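Local coordinates for protein transcriptional regulator, LysR family (Vibrio cholerae, PDB 3SZP) that activates virulence gene expression as a LysR-type transcriptional regulator, probably by binding specific DNA sequences through a winged helix-turn-helix domain, at residues N111-K116 with I282-G287; V13-G16 with S20-K23. All blocks are in the same frame, centred on the assembly; numbering follows the deposited sequence.

Contact 1. Residues N111-K116 with I282-G287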
loop_
_atom_site.group_PDB
_atom_site.type_symbol
_atom_site.label_atom_id
_atom_site.label_comp_id
_atom_site.label_asym_id
_atom_site.label_seq_id
_atom_site.Cartn_x
_atom_site.Cartn_y
_atom_site.Cartn_z
ATOM N N ASN A 111 -27.352 -21.207 -26.130
ATOM C CA ASN A 111 -27.862 -22.489 -25.662
ATOM C C ASN A 111 -28.253 -23.400 -26.834
ATOM O O ASN A 111 -27.896 -24.580 -26.865
ATOM C CB ASN A 111 -29.026 -22.290 -24.686
ATOM C CG ASN A 111 -28.553 -21.769 -23.336
ATOM O OD1 ASN A 111 -27.403 -21.956 -22.985
ATOM N ND2 ASN A 111 -29.436 -21.116 -22.583
ATOM N N ALA A 112 -28.959 -22.826 -27.802
ATOM C CA ALA A 112 -29.448 -23.588 -28.945
ATOM C C ALA A 112 -28.250 -24.103 -29.695
ATOM O O ALA A 112 -28.285 -25.184 -30.254
ATOM C CB ALA A 112 -30.289 -22.706 -29.853
ATOM N N PHE A 113 -27.173 -23.325 -29.702
ATOM C CA PHE A 113 -25.985 -23.756 -30.429
ATOM C C PHE A 113 -25.335 -24.940 -29.732
ATOM O O PHE A 113 -24.993 -25.925 -30.365
ATOM C CB PHE A 113 -24.970 -22.628 -30.591
ATOM C CG PHE A 113 -23.663 -23.088 -31.157
ATOM C CD1 PHE A 113 -23.491 -23.207 -32.530
ATOM C CD2 PHE A 113 -22.619 -23.450 -30.321
ATOM C CE1 PHE A 113 -22.284 -23.638 -33.062
ATOM C CE2 PHE A 113 -21.409 -23.892 -30.847
ATOM C CZ PHE A 113 -21.240 -23.979 -32.219
ATOM N N MET A 114 -25.163 -24.839 -28.424
ATOM C CA MET A 114 -24.568 -25.936 -27.666
ATOM C C MET A 114 -25.415 -27.191 -27.765
ATOM O O MET A 114 -24.876 -28.296 -27.866
ATOM C CB MET A 114 -24.350 -25.547 -26.202
ATOM C CG MET A 114 -23.129 -24.648 -26.028
ATOM S SD MET A 114 -22.869 -24.104 -24.335
ATOM C CE MET A 114 -24.202 -22.923 -24.137
ATOM N N GLU A 115 -26.736 -27.016 -27.738
ATOM C CA GLU A 115 -27.636 -28.155 -27.877
ATOM C C GLU A 115 -27.404 -28.888 -29.201
ATOM O O GLU A 115 -27.297 -30.108 -29.227
ATOM C CB GLU A 115 -29.112 -27.768 -27.717
ATOM C CG GLU A 115 -30.055 -28.935 -28.052
ATOM C CD GLU A 115 -31.420 -28.821 -27.394
ATOM O OE1 GLU A 115 -31.710 -27.772 -26.772
ATOM O OE2 GLU A 115 -32.211 -29.790 -27.493
ATOM N N LYS A 116 -27.296 -28.127 -30.281
ATOM C CA LYS A 116 -27.042 -28.683 -31.600
ATOM C C LYS A 116 -25.644 -29.281 -31.732
ATOM O O LYS A 116 -25.457 -30.280 -32.414
ATOM C CB LYS A 116 -27.233 -27.609 -32.668
ATOM C CG LYS A 116 -27.161 -28.136 -34.092
ATOM C CD LYS A 116 -27.443 -27.029 -35.089
ATOM C CE LYS A 116 -27.812 -27.580 -36.461
ATOM N NZ LYS A 116 -28.313 -26.478 -37.353
ATOM N N ILE A 282 -20.446 -19.186 -36.311
ATOM C CA ILE A 282 -20.733 -17.975 -37.061
ATOM C C ILE A 282 -21.984 -18.133 -37.939
ATOM O O ILE A 282 -22.877 -17.278 -37.915
ATOM C CB ILE A 282 -19.526 -17.584 -37.927
ATOM C CG1 ILE A 282 -18.353 -17.163 -37.039
ATOM C CG2 ILE A 282 -19.893 -16.465 -38.906
ATOM C CD1 ILE A 282 -17.066 -16.923 -37.827
ATOM N N ASP A 283 -22.046 -19.218 -38.710
ATOM C CA ASP A 283 -23.202 -19.487 -39.563
ATOM C C ASP A 283 -24.468 -19.682 -38.737
ATOM O O ASP A 283 -25.571 -19.335 -39.167
ATOM C CB ASP A 283 -22.970 -20.733 -40.419
ATOM C CG ASP A 283 -22.072 -20.465 -41.620
ATOM O OD1 ASP A 283 -21.759 -19.280 -41.882
ATOM O OD2 ASP A 283 -21.701 -21.443 -42.321
ATOM N N PHE A 284 -24.317 -20.259 -37.555
ATOM C CA PHE A 284 -25.461 -20.467 -36.692
ATOM C C PHE A 284 -26.046 -19.123 -36.246
ATOM O O PHE A 284 -27.250 -18.894 -36.357
ATOM C CB PHE A 284 -25.076 -21.300 -35.479
ATOM C CG PHE A 284 -26.255 -21.759 -34.659
ATOM C CD1 PHE A 284 -26.952 -22.909 -35.009
ATOM C CD2 PHE A 284 -26.662 -21.051 -33.542
ATOM C CE1 PHE A 284 -28.030 -23.345 -34.249
ATOM C CE2 PHE A 284 -27.740 -21.482 -32.786
ATOM C CZ PHE A 284 -28.428 -22.628 -33.149
ATOM N N VAL A 285 -25.194 -18.236 -35.750
ATOM C CA VAL A 285 -25.653 -16.910 -35.346
ATOM C C VAL A 285 -26.370 -16.211 -36.502
ATOM O O VAL A 285 -27.506 -15.753 -36.361
ATOM C CB VAL A 285 -24.491 -16.031 -34.867
ATOM C CG1 VAL A 285 -24.970 -14.615 -34.638
ATOM C CG2 VAL A 285 -23.873 -16.619 -33.597
ATOM N N ILE A 286 -25.711 -16.160 -37.651
ATOM C CA ILE A 286 -26.268 -15.509 -38.824
ATOM C C ILE A 286 -27.677 -15.995 -39.156
ATOM O O ILE A 286 -28.536 -15.202 -39.562
ATOM C CB ILE A 286 -25.372 -15.729 -40.040
ATOM C CG1 ILE A 286 -24.130 -14.848 -39.928
ATOM C CG2 ILE A 286 -26.141 -15.459 -41.330
ATOM C CD1 ILE A 286 -23.154 -15.036 -41.057
ATOM N N GLY A 287 -27.914 -17.293 -38.996
ATOM C CA GLY A 287 -29.211 -17.854 -39.325
ATOM C C GLY A 287 -30.217 -17.723 -38.190
ATOM O O GLY A 287 -31.387 -18.039 -38.354
#
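F284 reaches from helix 276-287 across to helix 102-116 and lays one face of its ring against the backbone of F113. This is a worked example of two helices joined mainly through one large side chain: their short segments run at 131° to each other with axes still 10.7 Å apart, a gap that one aromatic ring bridges. A chi1 of -170° puts CG of F284 opposite the backbone N and sends the ring out toward the other helix. CA of F113 sits over its face, 4.0 Å from the ring centroid, in a CH-pi contact, while CB of F113 lies 3.7 Å from CE2 of F284. The F113 ring then turns its edge toward the face of the F284 ring: the pair is T-shaped, with planes at 71° and centroids 5.5 Å apart, and CD1 of F113 comes closest to CG of F284. This is the tight side. F113 is buried, its ring also meeting F281 and Y117 and packing on I120 and I122 of strand 120-127.

Toward solvent the packing thins. The far end of the F284 ring is met by CB of A112, 3.8 Å from CZ, and by the extended aliphatic chain of K116, whose CD passes 3.8 Å from CE1 and whose amine runs on beyond the ring. No hydrogen bond crosses between the segments, so the join is one of shape and apolar contact. Helices packed together beside a mixed beta sheet belong to the alpha/beta architecture of the LysR substrate-binding domain, related to the periplasmic binding proteins.

Contact 2. Residues V13-G16 with S20-K23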
loop_
_atom_site.group_PDB
_atom_site.type_symbol
_atom_site.label_atom_id
_atom_site.label_comp_id
_atom_site.label_asym_id
_atom_site.label_seq_id
_atom_site.Cartn_x
_atom_site.Cartn_y
_atom_site.Cartn_z
ATOM N N VAL A 13 3.135 -11.755 -13.640
ATOM C CA VAL A 13 4.106 -10.706 -13.928
ATOM C C VAL A 13 3.690 -9.915 -15.161
ATOM O O VAL A 13 3.759 -8.694 -15.172
ATOM C CB VAL A 13 5.531 -11.285 -14.148
ATOM C CG1 VAL A 13 6.503 -10.182 -14.535
ATOM C CG2 VAL A 13 6.010 -11.996 -12.903
ATOM N N GLU A 14 3.242 -10.618 -16.195
ATOM C CA GLU A 14 2.823 -9.962 -17.426
ATOM C C GLU A 14 1.622 -9.040 -17.236
ATOM O O GLU A 14 1.579 -7.943 -17.792
ATOM C CB GLU A 14 2.527 -10.998 -18.500
ATOM C CG GLU A 14 3.772 -11.686 -18.998
ATOM C CD GLU A 14 3.461 -12.809 -19.955
ATOM O OE1 GLU A 14 2.254 -13.049 -20.233
ATOM O OE2 GLU A 14 4.432 -13.456 -20.429
ATOM N N ASN A 15 0.649 -9.487 -16.450
ATOM C CA ASN A 15 -0.543 -8.682 -16.189
ATOM C C ASN A 15 -0.313 -7.605 -15.125
ATOM O O ASN A 15 -0.922 -6.532 -15.164
ATOM C CB ASN A 15 -1.724 -9.578 -15.814
ATOM C CG ASN A 15 -2.134 -10.502 -16.948
ATOM O OD1 ASN A 15 -2.577 -10.047 -18.007
ATOM N ND2 ASN A 15 -2.005 -11.802 -16.729
ATOM N N GLY A 16 0.561 -7.904 -14.172
ATOM C CA GLY A 16 0.953 -6.925 -13.179
ATOM C C GLY A 16 0.163 -6.933 -11.880
ATOM O O GLY A 16 0.446 -6.123 -10.990
ATOM N N SER A 20 -5.937 -8.605 -12.048
ATOM C CA SER A 20 -5.817 -8.521 -13.489
ATOM C C SER A 20 -5.665 -9.926 -14.064
ATOM O O SER A 20 -6.282 -10.278 -15.063
ATOM C CB SER A 20 -4.610 -7.667 -13.869
ATOM O OG SER A 20 -4.317 -7.817 -15.247
ATOM N N THR A 21 -4.847 -10.731 -13.407
ATOM C CA THR A 21 -4.626 -12.101 -13.843
ATOM C C THR A 21 -5.880 -12.958 -13.674
ATOM O O THR A 21 -6.225 -13.757 -14.550
ATOM C CB THR A 21 -3.412 -12.725 -13.126
ATOM O OG1 THR A 21 -2.247 -11.924 -13.389
ATOM C CG2 THR A 21 -3.174 -14.142 -13.612
ATOM N N SER A 22 -6.557 -12.769 -12.547
ATOM C CA SER A 22 -7.781 -13.478 -12.234
ATOM C C SER A 22 -8.806 -13.242 -13.343
ATOM O O SER A 22 -9.457 -14.179 -13.822
ATOM C CB SER A 22 -8.317 -12.976 -10.894
ATOM O OG SER A 22 -9.566 -13.550 -10.547
ATOM N N LYS A 23 -8.931 -11.984 -13.756
ATOM C CA LYS A 23 -9.838 -11.604 -14.830
ATOM C C LYS A 23 -9.590 -12.397 -16.115
ATOM O O LYS A 23 -10.515 -12.970 -16.686
ATOM C CB LYS A 23 -9.731 -10.101 -15.111
ATOM C CG LYS A 23 -10.504 -9.205 -14.135
ATOM C CD LYS A 23 -9.708 -7.948 -13.807
ATOM C CE LYS A 23 -10.593 -6.723 -13.667
ATOM N NZ LYS A 23 -11.576 -6.819 -12.549
#
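N15 closes helix 3-15 by turning its side chain toward S20 and T21 at the start of helix 18-25, an instance of a tight turn spanned by small polar side chains. In N15, CG lies opposite the carbonyl carbon, beside the backbone N (chi1 -64°), which carries ND2 across to the T21 hydroxyl. There it donates a weak hydrogen bond to OG1, 3.4 Å long and bent to 137° at the hydrogen; the two side chains cross at about a right angle. T21 holds OG1 beside its own backbone N (chi1 -58°). In that rotamer OG1 also bonds to the carbonyl of S17, one turn earlier, its stronger partner. OG of S20 rests 3.2 Å from CB of N15. G16, just after the helix, has a positive phi and lets the chain turn between the two helices. Helix 18-25 forms with helix 29-43 the helix-turn-helix of the LysR DNA-binding domain; helix 3-15 packs beside it, and T21 touches L8, V12 and I32. ND2 of N15 has a second weak bond, to the L11 carbonyl. The chemistry implies a light join: a single weak hydrogen bond crosses between the helices, while the firmer anchor of the T21 hydroxyl is the S17 carbonyl, just before its own helix.

The two contacts occupy different domains and have no part in common. Contact 2 comes first along the chain, joining helices 3-15 and 18-25 of the N-terminal helix-turn-helix region; contact 1 brings together helices 102-116 and 276-287, distant in sequence, in the substrate-binding domain. Their centres are 32 Å apart and their nearest atoms about 18 Å, with no touch between them. The long helix 59-83 lies between the two regions in sequence. One contact is local and polar, the other long-range and apolar. Both have residues meeting a second subunit, so each domain takes part in the assembly of four chains as well as in its own fold.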